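Local coordinates for uncharacterized protein (PDB 6SCE) that acts as a DNA nuclease in Type III CRISPR defence, switched on by cyclic oligoadenylate, at residues K48-Q51 / A52-L56; A171-P174 / G175-G178; E244-F247 / A248-R251; L261-P264 / G265-L268. All blocks are in the same frame, centred on the assembly; numbering follows the deposited sequence.

Interaction 1: K48-Q51 / A52-L56; sequences KKRQ and AFFRL
Helix 44-59 is the crossover helix of the beta-alpha-beta unit between parallel strands 33-38 and 64-67, and on it Arg50 and Phe54 meet one turn apart. The strand order 3-2-1-4-5 of the sheet beneath is Rossmann-like, consistent with a CARF domain. Arg50 CG lies over one face of the Phe54 ring, 4.1 Å from its centroid, in a CH-pi contact. With CG anti to the backbone N (chi1 -177°), the arginine runs alongside the ring and points the same way. Gln51 doubles back at chi2 and brings NE2 within 3.8 Å of Phe54 CD2, its amide turned 76° from the ring plane. Beneath them Phe54 N gives its hydrogen to Arg50 O at 3.0 Å, and Arg55 N binds Gln51 O at 2.9 Å. Beyond the ring, Arg50 NH2 reaches Gly11 O and Phe39 O, and Phe54 also stacks with Tyr64. Phe53 turns instead to Phe36 and helices 15-28 and 140-148. The arginine thus divides its work: its methylenes pack on an aromatic face, while NH2 bonds to two backbone carbonyls, which may partly offset the cost of burying the charge.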
ATOM      1  N   LYS A  48     -15.081 -10.480  -8.864  1.00 28.62           N
ATOM      2  CA  LYS A  48     -16.006 -11.462  -8.297  1.00 30.53           C
ATOM      3  C   LYS A  48     -16.720 -10.956  -7.044  1.00 29.71           C
ATOM      4  O   LYS A  48     -17.903 -11.214  -6.849  1.00 28.01           O
ATOM      5  CB  LYS A  48     -15.270 -12.775  -8.012  1.00 34.65           C
ATOM      6  CG  LYS A  48     -14.932 -13.560  -9.278  1.00 38.74           C
ATOM      7  CD  LYS A  48     -13.923 -14.664  -8.984  1.00 45.17           C
ATOM      8  CE  LYS A  48     -13.785 -15.605 -10.177  1.00 51.10           C
ATOM      9  NZ  LYS A  48     -12.796 -16.681  -9.884  1.00 54.08           N
ATOM     10  N   LYS A  49     -16.011 -10.222  -6.201  1.00 26.89           N
ATOM     11  CA  LYS A  49     -16.621  -9.638  -5.015  1.00 27.43           C
ATOM     12  C   LYS A  49     -17.665  -8.592  -5.378  1.00 27.70           C
ATOM     13  O   LYS A  49     -18.713  -8.494  -4.714  1.00 27.35           O
ATOM     14  CB  LYS A  49     -15.541  -9.040  -4.108  1.00 26.23           C
ATOM     15  CG  LYS A  49     -14.607 -10.084  -3.497  1.00 26.60           C
ATOM     16  CD  LYS A  49     -13.526  -9.438  -2.634  1.00 27.97           C
ATOM     17  CE  LYS A  49     -12.621 -10.468  -1.975  1.00 31.52           C
ATOM     18  NZ  LYS A  49     -11.453  -9.821  -1.305  1.00 31.10           N
ATOM     19  N   ARG A  50     -17.397  -7.831  -6.450  1.00 26.61           N
ATOM     20  CA  ARG A  50     -18.333  -6.868  -6.917  1.00 25.68           C
ATOM     21  C   ARG A  50     -19.599  -7.558  -7.448  1.00 27.44           C
ATOM     22  O   ARG A  50     -20.701  -7.077  -7.187  1.00 26.38           O
ATOM     23  CB  ARG A  50     -17.720  -5.955  -7.988  1.00 25.65           C
ATOM     24  CG  ARG A  50     -18.671  -4.879  -8.463  1.00 26.83           C
ATOM     25  CD  ARG A  50     -18.008  -3.940  -9.450  1.00 28.38           C
ATOM     26  NE  ARG A  50     -16.939  -3.172  -8.817  1.00 27.48           N
ATOM     27  CZ  ARG A  50     -16.123  -2.338  -9.448  1.00 30.48           C
ATOM     28  NH1 ARG A  50     -16.205  -2.161 -10.762  1.00 30.03           N
ATOM     29  NH2 ARG A  50     -15.182  -1.720  -8.767  1.00 29.52           N
ATOM     30  N   GLN A  51     -19.446  -8.661  -8.182  1.00 29.33           N
ATOM     31  CA  GLN A  51     -20.622  -9.407  -8.648  1.00 32.35           C
ATOM     32  C   GLN A  51     -21.396  -9.991  -7.481  1.00 31.27           C
ATOM     33  O   GLN A  51     -22.613 -10.025  -7.530  1.00 30.12           O
ATOM     34  CB  GLN A  51     -20.267 -10.476  -9.702  1.00 35.11           C
ATOM     35  CG  GLN A  51     -19.775  -9.854 -11.004  1.00 38.60           C
ATOM     36  CD  GLN A  51     -20.719  -8.774 -11.549  1.00 40.45           C
ATOM     37  OE1 GLN A  51     -21.931  -8.982 -11.627  1.00 45.94           O
ATOM     38  NE2 GLN A  51     -20.170  -7.603 -11.896  1.00 43.97           N
ATOM     39  N   ALA A  52     -20.702 -10.412  -6.426  1.00 29.42           N
ATOM     40  CA  ALA A  52     -21.372 -10.882  -5.216  1.00 28.79           C
ATOM     41  C   ALA A  52     -22.180  -9.758  -4.542  1.00 27.84           C
ATOM     42  O   ALA A  52     -23.282  -9.965  -4.040  1.00 27.25           O
ATOM     43  CB  ALA A  52     -20.367 -11.482  -4.268  1.00 29.77           C
ATOM     44  N   PHE A  53     -21.644  -8.548  -4.565  1.00 24.97           N
ATOM     45  CA  PHE A  53     -22.327  -7.409  -4.034  1.00 25.37           C
ATOM     46  C   PHE A  53     -23.602  -7.129  -4.855  1.00 26.22           C
ATOM     47  O   PHE A  53     -24.681  -6.907  -4.291  1.00 25.76           O
ATOM     48  CB  PHE A  53     -21.386  -6.204  -4.050  1.00 26.34           C
ATOM     49  CG  PHE A  53     -22.021  -4.898  -3.665  1.00 25.26           C
ATOM     50  CD1 PHE A  53     -22.771  -4.774  -2.512  1.00 26.12           C
ATOM     51  CD2 PHE A  53     -21.822  -3.766  -4.450  1.00 26.91           C
ATOM     52  CE1 PHE A  53     -23.348  -3.564  -2.161  1.00 28.86           C
ATOM     53  CE2 PHE A  53     -22.341  -2.550  -4.068  1.00 26.77           C
ATOM     54  CZ  PHE A  53     -23.117  -2.443  -2.925  1.00 27.76           C
ATOM     55  N   PHE A  54     -23.484  -7.170  -6.165  1.00 26.39           N
ATOM     56  CA  PHE A  54     -24.636  -6.949  -7.031  1.00 28.36           C
ATOM     57  C   PHE A  54     -25.722  -8.032  -6.870  1.00 29.74           C
ATOM     58  O   PHE A  54     -26.904  -7.717  -6.878  1.00 28.59           O
ATOM     59  CB  PHE A  54     -24.221  -6.828  -8.500  1.00 28.96           C
ATOM     60  CG  PHE A  54     -23.434  -5.578  -8.817  1.00 30.11           C
ATOM     61  CD1 PHE A  54     -23.462  -4.473  -7.975  1.00 29.49           C
ATOM     62  CD2 PHE A  54     -22.668  -5.502  -9.982  1.00 32.89           C
ATOM     63  CE1 PHE A  54     -22.743  -3.320  -8.273  1.00 31.79           C
ATOM     64  CE2 PHE A  54     -21.957  -4.348 -10.267  1.00 31.85           C
ATOM     65  CZ  PHE A  54     -22.004  -3.265  -9.413  1.00 29.15           C
ATOM     66  N   ARG A  55     -25.302  -9.257  -6.619  1.00 29.03           N
ATOM     67  CA  ARG A  55     -26.222 -10.338  -6.251  1.00 32.49           C
ATOM     68  C   ARG A  55     -26.970 -10.049  -4.954  1.00 31.09           C
ATOM     69  O   ARG A  55     -28.172 -10.266  -4.863  1.00 31.99           O
ATOM     70  CB  ARG A  55     -25.452 -11.674  -6.169  1.00 36.33           C
ATOM     71  CG  ARG A  55     -26.271 -12.872  -5.748  1.00 43.31           C
ATOM     72  CD  ARG A  55     -25.375 -14.091  -5.546  1.00 53.41           C
ATOM     73  NE  ARG A  55     -26.096 -15.219  -4.943  1.00 57.45           N
ATOM     74  CZ  ARG A  55     -25.574 -16.426  -4.722  1.00 62.52           C
ATOM     75  NH1 ARG A  55     -26.325 -17.373  -4.176  1.00 65.35           N
ATOM     76  NH2 ARG A  55     -24.306 -16.689  -5.031  1.00 62.89           N
ATOM     77  N   LEU A  56     -26.269  -9.547  -3.947  1.00 28.08           N
ATOM     78  CA  LEU A  56     -26.894  -9.132  -2.727  1.00 29.23           C
ATOM     79  C   LEU A  56     -27.883  -7.992  -2.969  1.00 30.06           C
ATOM     80  O   LEU A  56     -29.022  -8.037  -2.473  1.00 29.35           O
ATOM     81  CB  LEU A  56     -25.831  -8.718  -1.710  1.00 28.16           C
ATOM     82  CG  LEU A  56     -26.285  -8.124  -0.398  1.00 28.49           C
ATOM     83  CD1 LEU A  56     -27.215  -9.063   0.349  1.00 29.88           C
ATOM     84  CD2 LEU A  56     -25.073  -7.804   0.468  1.00 28.30           C
TER

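Interaction 2: A171-P174 / G175-G178; sequences ARLP and GREG
Leu173 and Arg176 both set CG anti to their own carbonyl carbon, beside the backbone N (chi1 -79° and -59°), and this brings their side chains together across a tight turn. Leu173 CB meets Arg176 CB at 3.9 Å, and Leu173 CD2 touches Arg176 CG at the same distance, the two chains running at a slant to each other. Only the first carbons of the arginine take part; bends at chi2 and chi3 carry the guanidinium away to Glu153, with which NE forms a salt bridge. The backbone below is a type I beta turn with Pro174 and Gly175 at its corners, the proline ring fixing phi where the first corner needs it. Arg176 N closes the turn on Leu173 O at 2.8 Å, a fairly straight bond (162° at the hydrogen) whose donor stands above the carbonyl plane. Water 1 sits between the two arms: it accepts from Leu173 N at 2.7 Å and lies 2.8 Å from Arg176 O, to which it can give a hydrogen. The arms are therefore joined by one direct bond, with the water as a likely second link. Leu173 is the buried member and packs against Glu153 and Trp155, whereas Pro174 and Gly175 are exposed. In the fold the turn lies in the connection between antiparallel neighbours 169-172 and 179-184: Ala171 pairs through its backbone with Phe181, Arg172 with Glu156, the first residue of strand 156-158, and Gly178 with Val193 just past strand 187-192.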
ATOM      1  N   ALA A 171     -15.231 -17.576  11.738  1.00 31.80           N
ATOM      2  CA  ALA A 171     -15.396 -18.704  10.833  1.00 31.99           C
ATOM      3  C   ALA A 171     -14.057 -19.348  10.547  1.00 32.28           C
ATOM      4  O   ALA A 171     -13.062 -18.669  10.342  1.00 31.11           O
ATOM      5  CB  ALA A 171     -15.999 -18.251   9.536  1.00 34.47           C
ATOM      6  N   ARG A 172     -14.045 -20.667  10.508  1.00 33.21           N
ATOM      7  CA  ARG A 172     -12.921 -21.410  10.031  1.00 35.66           C
ATOM      8  C   ARG A 172     -13.135 -21.697   8.559  1.00 34.11           C
ATOM      9  O   ARG A 172     -14.246 -21.939   8.123  1.00 33.35           O
ATOM     10  CB  ARG A 172     -12.806 -22.702  10.831  1.00 41.11           C
ATOM     11  CG  ARG A 172     -11.569 -23.476  10.540  1.00 48.24           C
ATOM     12  CD  ARG A 172     -11.458 -24.667  11.484  1.00 58.47           C
ATOM     13  NE  ARG A 172     -12.378 -25.722  11.098  1.00 61.81           N
ATOM     14  CZ  ARG A 172     -12.120 -26.647  10.170  1.00 68.20           C
ATOM     15  NH1 ARG A 172     -10.958 -26.657   9.512  1.00 67.41           N
ATOM     16  NH2 ARG A 172     -13.036 -27.572   9.894  1.00 64.42           N
ATOM     17  N   LEU A 173     -12.062 -21.625   7.790  1.00 32.48           N
ATOM     18  CA  LEU A 173     -12.089 -21.937   6.379  1.00 33.13           C
ATOM     19  C   LEU A 173     -11.357 -23.260   6.203  1.00 37.64           C
ATOM     20  O   LEU A 173     -10.119 -23.301   6.234  1.00 37.11           O
ATOM     21  CB  LEU A 173     -11.412 -20.839   5.559  1.00 33.72           C
ATOM     22  CG  LEU A 173     -12.223 -19.574   5.274  1.00 36.28           C
ATOM     23  CD1 LEU A 173     -12.815 -18.957   6.514  1.00 37.76           C
ATOM     24  CD2 LEU A 173     -11.308 -18.571   4.576  1.00 37.51           C
ATOM     25  N   PRO A 174     -12.107 -24.353   6.004  1.00 40.48           N
ATOM     26  CA  PRO A 174     -11.407 -25.649   5.970  1.00 44.29           C
ATOM     27  C   PRO A 174     -10.333 -25.717   4.887  1.00 45.71           C
ATOM     28  O   PRO A 174      -9.339 -26.389   5.084  1.00 50.99           O
ATOM     29  CB  PRO A 174     -12.543 -26.643   5.714  1.00 44.74           C
ATOM     30  CG  PRO A 174     -13.718 -25.999   6.407  1.00 45.57           C
ATOM     31  CD  PRO A 174     -13.573 -24.541   6.018  1.00 42.07           C
ATOM     32  N   GLY A 175     -10.506 -24.985   3.791  1.00 43.28           N
ATOM     33  CA  GLY A 175      -9.494 -24.882   2.744  1.00 46.34           C
ATOM     34  C   GLY A 175      -8.309 -23.957   3.010  1.00 44.14           C
ATOM     35  O   GLY A 175      -7.471 -23.781   2.132  1.00 45.23           O
ATOM     36  N   ARG A 176      -8.254 -23.321   4.182  1.00 45.23           N
ATOM     37  CA  ARG A 176      -7.178 -22.363   4.492  1.00 42.12           C
ATOM     38  C   ARG A 176      -6.682 -22.618   5.874  1.00 38.78           C
ATOM     39  O   ARG A 176      -7.162 -22.032   6.840  1.00 38.67           O
ATOM     40  CB  ARG A 176      -7.655 -20.914   4.427  1.00 46.65           C
ATOM     41  CG  ARG A 176      -8.205 -20.481   3.088  1.00 52.71           C
ATOM     42  CD  ARG A 176      -7.249 -19.600   2.347  1.00 58.28           C
ATOM     43  NE  ARG A 176      -7.375 -19.797   0.916  1.00 63.88           N
ATOM     44  CZ  ARG A 176      -6.486 -19.381   0.028  1.00 71.36           C
ATOM     45  NH1 ARG A 176      -5.389 -18.729   0.424  1.00 72.10           N
ATOM     46  NH2 ARG A 176      -6.696 -19.622  -1.261  1.00 75.72           N
ATOM     47  N   GLU A 177      -5.664 -23.470   5.961  1.00 39.99           N
ATOM     48  CA  GLU A 177      -5.048 -23.836   7.229  1.00 40.17           C
ATOM     49  C   GLU A 177      -4.407 -22.597   7.867  1.00 32.46           C
ATOM     50  O   GLU A 177      -3.932 -21.729   7.159  1.00 35.86           O
ATOM     51  CB  GLU A 177      -3.977 -24.894   6.910  1.00 45.91           C
ATOM     52  CG  GLU A 177      -3.237 -25.496   8.081  1.00 52.64           C
ATOM     53  CD  GLU A 177      -2.127 -26.438   7.621  1.00 58.02           C
ATOM     54  OE1 GLU A 177      -1.984 -26.644   6.391  1.00 53.56           O
ATOM     55  OE2 GLU A 177      -1.398 -26.965   8.495  1.00 57.62           O
ATOM     56  N   GLY A 178      -4.419 -22.516   9.183  1.00 33.21           N
ATOM     57  CA  GLY A 178      -3.546 -21.560   9.894  1.00 33.85           C
ATOM     58  C   GLY A 178      -4.164 -20.250  10.336  1.00 31.57           C
ATOM     59  O   GLY A 178      -3.523 -19.451  11.017  1.00 30.59           O
TER
HETATM   60  O   HOH W   1      -9.406 -21.221   8.373  1.00 41.95           O

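Interaction 3: E244-F247 / A248-R251; sequences ENVF and ARWR
The Trp250 indole takes Val246 CG1 on one face, 3.4 Å from CZ2 and as close to CE2, offset toward the rim. The Phe247 ring has Arg251 CG over a face, a CH-pi contact 4.0 Å from the centroid and 17° off the normal, and Trp250 CE3 at its edge, 4.1 Å from CD1. The Arg251 guanidinium continues in nearly the same tilt as that ring, its plane turned 14°. The Arg249 guanidinium is covered on one face by backbone of Asn245 and Val246; at its edge, in plane, NH1 gives a hydrogen to water 2 at 2.9 Å, which also accepts from Asn245 ND2. Its NH2 touches Val246 CG2 at 3.3 Å and is salt-bridged to Glu242. Phe247 CG stands anti to the backbone N (chi1 -170°), which lays the ring beside Arg251, one turn on. The indole is pinned by NE1 bonding to Asp203 OD1. With an alanine at Trp250, Asp203 would probably lose this donor, and a gap would be likely to open beside Val246 and Leu235. These i to i+4 pairs start at consecutive residues of helix 240-257: Trp250 and Val246 face Leu235 of helix 232-236, Phe247 meets Tyr230 edge-to-face, and Trp250 and Arg251 lean on Leu261 of strand 260-262, which follows in the chain.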
ATOM      1  N   GLU A 244      15.929 -13.090  22.830  1.00 35.12           N
ATOM      2  CA  GLU A 244      15.858 -11.710  22.395  1.00 35.94           C
ATOM      3  C   GLU A 244      16.067 -11.616  20.881  1.00 34.53           C
ATOM      4  O   GLU A 244      15.417 -10.794  20.233  1.00 36.26           O
ATOM      5  CB  GLU A 244      16.938 -10.828  23.050  1.00 39.05           C
ATOM      6  CG  GLU A 244      16.877 -10.681  24.564  1.00 44.21           C
ATOM      7  CD  GLU A 244      18.083  -9.865  25.116  1.00 53.33           C
ATOM      8  OE1 GLU A 244      19.092  -9.634  24.381  1.00 53.20           O
ATOM      9  OE2 GLU A 244      18.022  -9.458  26.294  1.00 55.94           O
ATOM     10  N   ASN A 245      16.991 -12.404  20.345  1.00 33.64           N
ATOM     11  CA  ASN A 245      17.278 -12.373  18.910  1.00 36.78           C
ATOM     12  C   ASN A 245      16.064 -12.867  18.096  1.00 36.96           C
ATOM     13  O   ASN A 245      15.707 -12.267  17.078  1.00 36.31           O
ATOM     14  CB  ASN A 245      18.472 -13.244  18.566  1.00 37.39           C
ATOM     15  CG  ASN A 245      19.780 -12.696  19.121  1.00 40.81           C
ATOM     16  OD1 ASN A 245      19.824 -11.586  19.622  1.00 40.37           O
ATOM     17  ND2 ASN A 245      20.841 -13.471  19.007  1.00 40.52           N
ATOM     18  N   VAL A 246      15.473 -13.968  18.549  1.00 36.61           N
ATOM     19  CA  VAL A 246      14.331 -14.590  17.862  1.00 36.79           C
ATOM     20  C   VAL A 246      13.165 -13.634  17.823  1.00 38.33           C
ATOM     21  O   VAL A 246      12.569 -13.409  16.755  1.00 37.88           O
ATOM     22  CB  VAL A 246      13.902 -15.893  18.530  1.00 36.79           C
ATOM     23  CG1 VAL A 246      12.565 -16.377  17.952  1.00 37.67           C
ATOM     24  CG2 VAL A 246      14.969 -16.961  18.337  1.00 37.51           C
ATOM     25  N   PHE A 247      12.859 -13.045  18.977  1.00 33.48           N
ATOM     26  CA  PHE A 247      11.765 -12.117  19.094  1.00 36.20           C
ATOM     27  C   PHE A 247      11.932 -10.861  18.245  1.00 38.30           C
ATOM     28  O   PHE A 247      10.953 -10.368  17.627  1.00 36.93           O
ATOM     29  CB  PHE A 247      11.566 -11.700  20.539  1.00 35.65           C
ATOM     30  CG  PHE A 247      10.316 -10.931  20.753  1.00 36.51           C
ATOM     31  CD1 PHE A 247       9.092 -11.481  20.392  1.00 37.35           C
ATOM     32  CD2 PHE A 247      10.348  -9.645  21.275  1.00 41.20           C
ATOM     33  CE1 PHE A 247       7.919 -10.767  20.565  1.00 37.30           C
ATOM     34  CE2 PHE A 247       9.170  -8.918  21.450  1.00 43.92           C
ATOM     35  CZ  PHE A 247       7.959  -9.480  21.094  1.00 40.32           C
ATOM     36  N   ALA A 248      13.149 -10.333  18.232  1.00 33.00           N
ATOM     37  CA  ALA A 248      13.474  -9.170  17.405  1.00 34.83           C
ATOM     38  C   ALA A 248      13.272  -9.478  15.915  1.00 33.20           C
ATOM     39  O   ALA A 248      12.797  -8.627  15.167  1.00 36.73           O
ATOM     40  CB  ALA A 248      14.918  -8.718  17.658  1.00 35.45           C
ATOM     41  N   ARG A 249      13.643 -10.675  15.504  1.00 35.23           N
ATOM     42  CA  ARG A 249      13.434 -11.130  14.122  1.00 39.12           C
ATOM     43  C   ARG A 249      11.947 -11.158  13.761  1.00 38.65           C
ATOM     44  O   ARG A 249      11.559 -10.637  12.720  1.00 37.83           O
ATOM     45  CB  ARG A 249      14.045 -12.497  13.884  1.00 38.89           C
ATOM     46  CG  ARG A 249      15.564 -12.487  13.757  1.00 42.00           C
ATOM     47  CD  ARG A 249      16.081 -13.788  13.191  1.00 43.32           C
ATOM     48  NE  ARG A 249      16.008 -14.926  14.120  1.00 46.32           N
ATOM     49  CZ  ARG A 249      16.981 -15.295  14.962  1.00 45.99           C
ATOM     50  NH1 ARG A 249      18.109 -14.594  15.060  1.00 44.54           N
ATOM     51  NH2 ARG A 249      16.819 -16.361  15.731  1.00 46.77           N
ATOM     52  N   TRP A 250      11.130 -11.757  14.619  1.00 34.24           N
ATOM     53  CA  TRP A 250       9.651 -11.769  14.433  1.00 34.83           C
ATOM     54  C   TRP A 250       9.042 -10.379  14.354  1.00 35.32           C
ATOM     55  O   TRP A 250       8.178 -10.086  13.495  1.00 32.42           O
ATOM     56  CB  TRP A 250       8.955 -12.516  15.566  1.00 33.88           C
ATOM     57  CG  TRP A 250       9.330 -13.956  15.691  1.00 31.97           C
ATOM     58  CD1 TRP A 250      10.046 -14.708  14.818  1.00 33.02           C
ATOM     59  CD2 TRP A 250       8.965 -14.815  16.761  1.00 29.75           C
ATOM     60  NE1 TRP A 250      10.175 -15.991  15.294  1.00 33.38           N
ATOM     61  CE2 TRP A 250       9.500 -16.080  16.481  1.00 31.51           C
ATOM     62  CE3 TRP A 250       8.227 -14.631  17.936  1.00 31.87           C
ATOM     63  CZ2 TRP A 250       9.346 -17.163  17.349  1.00 32.96           C
ATOM     64  CZ3 TRP A 250       8.069 -15.713  18.795  1.00 31.67           C
ATOM     65  CH2 TRP A 250       8.603 -16.958  18.484  1.00 30.52           C
ATOM     66  N   ARG A 251       9.488  -9.496  15.238  1.00 34.11           N
ATOM     67  CA  ARG A 251       8.994  -8.140  15.239  1.00 37.24           C
ATOM     68  C   ARG A 251       9.365  -7.427  13.924  1.00 35.82           C
ATOM     69  O   ARG A 251       8.539  -6.718  13.344  1.00 37.58           O
ATOM     70  CB  ARG A 251       9.570  -7.350  16.415  1.00 42.59           C
ATOM     71  CG  ARG A 251       9.063  -7.775  17.788  1.00 50.80           C
ATOM     72  CD  ARG A 251       7.652  -7.301  18.074  1.00 60.23           C
ATOM     73  NE  ARG A 251       7.559  -5.856  18.297  1.00 69.31           N
ATOM     74  CZ  ARG A 251       6.413  -5.177  18.396  1.00 75.64           C
ATOM     75  NH1 ARG A 251       5.237  -5.796  18.296  1.00 77.41           N
ATOM     76  NH2 ARG A 251       6.442  -3.863  18.598  1.00 78.78           N
TER
HETATM   77  O   HOH W   2      20.251 -15.690  16.694  1.00 48.70           O

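Interaction 4: L261-P264 / G265-L268; sequences LVDP and GRPL
Two hydrogen bonds from the backbone tie Asp263 to the residues after it: Gly265 N binds its OD1 at 2.8 Å, coming from above the carboxylate plane, and Arg266 N binds its O at 3.0 Å. Water 3 gives hydrogens to Asp263 O and, at 2.6 Å, to Arg266 O. The first bond makes an Asx turn, nested in a type I beta turn from Asp263 to Arg266 that leads from strand 260-262 to helix 268-276, with Pro267 at the N-cap. At chi1 179° the Asp263 carboxylate swings over the turn, CG opposite the backbone N. Among charges, Asp263 OD1 also forms a salt bridge with Lys232, while the guanidinium of Arg266 leaves toward Glu270 and Glu271 on the helix; its CD lies 3.3 Å from Asp263 OD2, with CG a little farther off. Were Asp263 a leucine, Gly265 N would probably be left without its side-chain acceptor and Lys232 without its opposite charge. In the apolar contact Leu268 CD2 meets both methyls of Val262, CG1 and CG2, each at 4.0 Å, the two side chains crossing at about a right angle, and Val227 of the neighbouring strand 225-229 touches both residues.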
ATOM      1  N   LEU A 261       1.577  -8.172  15.216  1.00 33.85           N
ATOM      2  CA  LEU A 261       2.129  -9.195  16.120  1.00 31.31           C
ATOM      3  C   LEU A 261       1.741  -8.910  17.558  1.00 31.63           C
ATOM      4  O   LEU A 261       2.039  -7.845  18.071  1.00 34.86           O
ATOM      5  CB  LEU A 261       3.635  -9.203  15.992  1.00 31.73           C
ATOM      6  CG  LEU A 261       4.331 -10.452  16.544  1.00 32.97           C
ATOM      7  CD1 LEU A 261       4.119 -11.618  15.602  1.00 33.26           C
ATOM      8  CD2 LEU A 261       5.813 -10.188  16.729  1.00 33.64           C
ATOM      9  N   VAL A 262       1.071  -9.850  18.200  1.00 30.29           N
ATOM     10  CA  VAL A 262       0.497  -9.622  19.511  1.00 31.61           C
ATOM     11  C   VAL A 262       0.905 -10.667  20.533  1.00 31.99           C
ATOM     12  O   VAL A 262       1.190 -11.837  20.215  1.00 32.40           O
ATOM     13  CB  VAL A 262      -1.053  -9.507  19.501  1.00 34.00           C
ATOM     14  CG1 VAL A 262      -1.513  -8.310  18.678  1.00 36.10           C
ATOM     15  CG2 VAL A 262      -1.710 -10.783  19.004  1.00 33.32           C
ATOM     16  N   ASP A 263       0.887 -10.220  21.779  1.00 33.21           N
ATOM     17  CA  ASP A 263       1.195 -11.079  22.926  1.00 35.24           C
ATOM     18  C   ASP A 263      -0.018 -11.973  23.154  1.00 33.09           C
ATOM     19  O   ASP A 263      -1.102 -11.472  23.428  1.00 34.48           O
ATOM     20  CB  ASP A 263       1.530 -10.170  24.127  1.00 37.23           C
ATOM     21  CG  ASP A 263       1.848 -10.935  25.416  1.00 42.59           C
ATOM     22  OD1 ASP A 263       1.661 -12.173  25.486  1.00 40.92           O
ATOM     23  OD2 ASP A 263       2.278 -10.237  26.361  1.00 43.57           O
ATOM     24  N   PRO A 264       0.151 -13.304  23.026  1.00 33.68           N
ATOM     25  CA  PRO A 264      -0.969 -14.207  23.221  1.00 36.71           C
ATOM     26  C   PRO A 264      -1.507 -14.162  24.648  1.00 38.66           C
ATOM     27  O   PRO A 264      -2.619 -14.573  24.882  1.00 42.77           O
ATOM     28  CB  PRO A 264      -0.373 -15.583  22.890  1.00 37.80           C
ATOM     29  CG  PRO A 264       1.081 -15.438  23.177  1.00 37.49           C
ATOM     30  CD  PRO A 264       1.404 -14.036  22.738  1.00 35.71           C
ATOM     31  N   GLY A 265      -0.727 -13.606  25.569  1.00 42.72           N
ATOM     32  CA  GLY A 265      -1.148 -13.486  26.957  1.00 45.39           C
ATOM     33  C   GLY A 265      -2.032 -12.292  27.219  1.00 48.52           C
ATOM     34  O   GLY A 265      -2.486 -12.144  28.338  1.00 47.65           O
ATOM     35  N   ARG A 266      -2.311 -11.450  26.203  1.00 44.24           N
ATOM     36  CA  ARG A 266      -3.105 -10.237  26.422  1.00 46.54           C
ATOM     37  C   ARG A 266      -4.344 -10.120  25.527  1.00 44.73           C
ATOM     38  O   ARG A 266      -4.378 -10.670  24.430  1.00 41.25           O
ATOM     39  CB  ARG A 266      -2.222  -9.007  26.246  1.00 50.71           C
ATOM     40  CG  ARG A 266      -1.050  -8.948  27.221  1.00 54.90           C
ATOM     41  CD  ARG A 266      -0.002  -7.947  26.763  1.00 59.91           C
ATOM     42  NE  ARG A 266      -0.494  -6.576  26.848  1.00 64.41           N
ATOM     43  CZ  ARG A 266      -0.460  -5.821  27.947  1.00 73.09           C
ATOM     44  NH1 ARG A 266       0.053  -6.293  29.086  1.00 80.64           N
ATOM     45  NH2 ARG A 266      -0.938  -4.585  27.915  1.00 71.84           N
ATOM     46  N   PRO A 267      -5.379  -9.412  26.006  1.00 41.06           N
ATOM     47  CA  PRO A 267      -6.523  -9.142  25.142  1.00 42.16           C
ATOM     48  C   PRO A 267      -6.110  -8.229  24.002  1.00 39.11           C
ATOM     49  O   PRO A 267      -5.228  -7.351  24.178  1.00 36.89           O
ATOM     50  CB  PRO A 267      -7.507  -8.399  26.059  1.00 44.43           C
ATOM     51  CG  PRO A 267      -6.974  -8.557  27.460  1.00 45.50           C
ATOM     52  CD  PRO A 267      -5.502  -8.723  27.297  1.00 45.34           C
ATOM     53  N   LEU A 268      -6.755  -8.390  22.848  1.00 37.69           N
ATOM     54  CA  LEU A 268      -6.403  -7.549  21.717  1.00 36.20           C
ATOM     55  C   LEU A 268      -6.655  -6.088  22.013  1.00 34.84           C
ATOM     56  O   LEU A 268      -5.922  -5.250  21.514  1.00 37.37           O
ATOM     57  CB  LEU A 268      -7.172  -7.927  20.474  1.00 35.58           C
ATOM     58  CG  LEU A 268      -6.795  -9.215  19.798  1.00 37.48           C
ATOM     59  CD1 LEU A 268      -7.716  -9.378  18.587  1.00 36.44           C
ATOM     60  CD2 LEU A 268      -5.315  -9.214  19.394  1.00 39.22           C
TER
HETATM   61  O   HOH W   3      -3.441 -10.846  21.961  1.00 34.74           O

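Overall arrangement
Interactions 1 and 3 are each held inside one helix, with the same CH-pi pairing of an arginine methylene over a phenylalanine face, but interaction 1 is mostly buried and interaction 3 only partly, its polar edge carrying a water and a salt bridge. Interactions 2 and 4 are type I turns at strand ends of one mixed sheet, their centres about 21 Å apart; both use a proline-glycine corner and a bridging water, but the side-chain carboxylate that secures interaction 4 has no counterpart in surface interaction 2. Interactions 3 and 4 touch, Arg251 CD lying 3.7 Å from Leu261 CD2. Interaction 1 stands apart, on a helix joining strands of another sheet, nearest the bound nucleic acid.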